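Local coordinates for protein trans-4-hydroxy-L-proline dehydratase (Clostridioides difficile 70-100-2010, PDB 6VXC) that dehydrates trans-4-hydroxy-L-proline to (S)-1-pyrroline-5-carboxylate by glycyl radical chemistry, a step in the anaerobic breakdown of hydroxyproline, at residues Q757-D762 with I802-Q807. Residues are numbered along the deposited sequence; the frame is centred on the assembly and turned at random.
Sequences QFNVFD and IGRTEQ
Within the glycine radical region of this enzyme, Asn759, on strand 755-759 of the mixed sheet, meets Arg804, which follows helix 795-803, chiefly through a shared water. ND2 of Asn759 and NH1 of Arg804 stand 3.5 Å apart, two donors that cannot bond each other, with the amide and guanidinium planes 41° apart. The water resolves this by accepting from both: it lies 2.9 Å from Asn759 ND2 and 2.9 Å from Arg804 NH1, in the guanidinium plane at its edge. Extended from CG to NE, the Arg804 chain carries its head group to the strand; the Arg804 side chain is about 11 Å from that of Cys454, probably the radical cysteine. NE pairs with Glu800 and NH2 bonds the carbonyl of Val783, while Asn759 OD1 accepts from the backbone N of Arg782. Beside the polar bridge, the Phe761 ring brings CZ to 4.3 Å from CA of Ile802, and both side chains rest on Leu766 of helix 763-771. Glu806, which is exposed, brings OE1 to 4.0 Å from O of Phe761, but its salt bridge goes to Arg726. With all three nitrogens engaged, the guanidinium is probably held against rotation, and the water lets two donors of buried residues approach by giving both the same acceptor.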
loop_
_atom_site.group_PDB
_atom_site.type_symbol
_atom_site.label_atom_id
_atom_site.label_comp_id
_atom_site.label_asym_id
_atom_site.label_seq_id
_atom_site.Cartn_x
_atom_site.Cartn_y
_atom_site.Cartn_z
ATOM N N GLN A 757 -15.460 -0.105 -1.364
ATOM C CA GLN A 757 -15.365 0.545 -0.063
ATOM C C GLN A 757 -16.222 1.811 -0.098
ATOM O O GLN A 757 -16.419 2.400 -1.159
ATOM C CB GLN A 757 -13.921 0.884 0.285
ATOM C CG GLN A 757 -13.296 1.882 -0.666
ATOM C CD GLN A 757 -11.782 1.967 -0.516
ATOM O OE1 GLN A 757 -11.133 1.005 -0.091
ATOM N NE2 GLN A 757 -11.219 3.134 -0.812
ATOM N N PHE A 758 -16.709 2.245 1.068
ATOM C CA PHE A 758 -17.767 3.250 1.143
ATOM C C PHE A 758 -17.363 4.479 1.957
ATOM O O PHE A 758 -16.740 4.368 3.017
ATOM C CB PHE A 758 -19.047 2.656 1.757
ATOM C CG PHE A 758 -19.564 1.444 1.032
ATOM C CD1 PHE A 758 -19.958 1.533 -0.304
ATOM C CD2 PHE A 758 -19.659 0.215 1.682
ATOM C CE1 PHE A 758 -20.440 0.413 -0.977
ATOM C CE2 PHE A 758 -20.136 -0.917 1.018
ATOM C CZ PHE A 758 -20.534 -0.815 -0.318
ATOM N N ASN A 759 -17.731 5.647 1.445
ATOM C CA ASN A 759 -17.884 6.855 2.240
ATOM C C ASN A 759 -19.357 7.028 2.609
ATOM O O ASN A 759 -20.241 6.772 1.789
ATOM C CB ASN A 759 -17.394 8.098 1.491
ATOM C CG ASN A 759 -15.947 8.438 1.802
ATOM O OD1 ASN A 759 -15.539 8.483 2.964
ATOM N ND2 ASN A 759 -15.169 8.704 0.766
ATOM N N VAL A 760 -19.612 7.445 3.847
ATOM C CA VAL A 760 -20.953 7.827 4.283
ATOM C C VAL A 760 -20.824 9.083 5.130
ATOM O O VAL A 760 -20.656 9.003 6.351
ATOM C CB VAL A 760 -21.621 6.696 5.084
ATOM C CG1 VAL A 760 -23.082 7.078 5.486
ATOM C CG2 VAL A 760 -21.572 5.398 4.326
ATOM N N PHE A 761 -20.895 10.251 4.508
ATOM C CA PHE A 761 -20.687 11.482 5.253
ATOM C C PHE A 761 -21.740 12.505 4.875
ATOM O O PHE A 761 -22.375 12.425 3.825
ATOM C CB PHE A 761 -19.272 12.058 5.042
ATOM C CG PHE A 761 -18.901 12.340 3.593
ATOM C CD1 PHE A 761 -19.443 13.422 2.912
ATOM C CD2 PHE A 761 -17.951 11.558 2.949
ATOM C CE1 PHE A 761 -19.077 13.697 1.591
ATOM C CE2 PHE A 761 -17.573 11.819 1.626
ATOM C CZ PHE A 761 -18.137 12.889 0.948
ATOM N N ASP A 762 -21.947 13.445 5.780
ATOM C CA ASP A 762 -22.772 14.610 5.511
ATOM C C ASP A 762 -21.914 15.664 4.828
ATOM O O ASP A 762 -20.948 16.155 5.420
ATOM C CB ASP A 762 -23.356 15.164 6.805
ATOM C CG ASP A 762 -24.821 14.893 6.936
ATOM O OD1 ASP A 762 -25.177 13.828 7.492
ATOM O OD2 ASP A 762 -25.617 15.750 6.487
ATOM N N ILE A 802 -15.427 15.329 -1.900
ATOM C CA ILE A 802 -16.742 15.952 -1.798
ATOM C C ILE A 802 -17.511 15.844 -3.111
ATOM O O ILE A 802 -18.745 15.800 -3.113
ATOM C CB ILE A 802 -16.599 17.428 -1.372
ATOM C CG1 ILE A 802 -16.048 17.529 0.053
ATOM C CG2 ILE A 802 -17.934 18.139 -1.513
ATOM C CD1 ILE A 802 -15.580 18.929 0.456
ATOM N N GLY A 803 -16.805 15.866 -4.240
ATOM C CA GLY A 803 -17.428 15.779 -5.544
ATOM C C GLY A 803 -17.835 14.389 -5.968
ATOM O O GLY A 803 -18.523 14.252 -6.984
ATOM N N ARG A 804 -17.461 13.359 -5.208
ATOM C CA ARG A 804 -17.861 12.005 -5.572
ATOM C C ARG A 804 -19.381 11.877 -5.481
ATOM O O ARG A 804 -20.038 12.569 -4.706
ATOM C CB ARG A 804 -17.160 10.971 -4.684
ATOM C CG ARG A 804 -15.643 10.947 -4.838
ATOM C CD ARG A 804 -14.985 9.967 -3.871
ATOM N NE ARG A 804 -13.525 10.055 -3.866
ATOM C CZ ARG A 804 -12.738 9.350 -3.054
ATOM N NH1 ARG A 804 -13.264 8.495 -2.177
ATOM N NH2 ARG A 804 -11.424 9.494 -3.117
ATOM N N THR A 805 -19.947 11.020 -6.324
ATOM C CA THR A 805 -21.400 10.949 -6.456
ATOM C C THR A 805 -22.050 10.462 -5.166
ATOM O O THR A 805 -21.653 9.440 -4.611
ATOM C CB THR A 805 -21.765 10.040 -7.619
ATOM O OG1 THR A 805 -21.075 10.499 -8.785
ATOM C CG2 THR A 805 -23.283 10.087 -7.882
ATOM N N GLU A 806 -23.041 11.203 -4.674
ATOM C CA GLU A 806 -23.757 10.767 -3.479
ATOM C C GLU A 806 -24.861 9.808 -3.921
ATOM O O GLU A 806 -25.850 10.226 -4.520
ATOM C CB GLU A 806 -24.304 11.958 -2.690
ATOM C CG GLU A 806 -24.892 11.569 -1.313
ATOM C CD GLU A 806 -25.323 12.774 -0.461
ATOM O OE1 GLU A 806 -24.662 13.083 0.559
ATOM O OE2 GLU A 806 -26.332 13.402 -0.812
ATOM N N GLN A 807 -24.675 8.514 -3.677
ATOM C CA GLN A 807 -25.613 7.524 -4.187
ATOM C C GLN A 807 -26.816 7.365 -3.262
ATOM O O GLN A 807 -26.732 7.576 -2.051
ATOM C CB GLN A 807 -24.934 6.165 -4.370
ATOM C CG GLN A 807 -23.697 6.205 -5.276
ATOM C CD GLN A 807 -24.030 6.318 -6.760
ATOM O OE1 GLN A 807 -25.056 6.894 -7.156
ATOM N NE2 GLN A 807 -23.161 5.764 -7.589
HETATM O O HOH W 1 -15.997 7.667 -1.769
#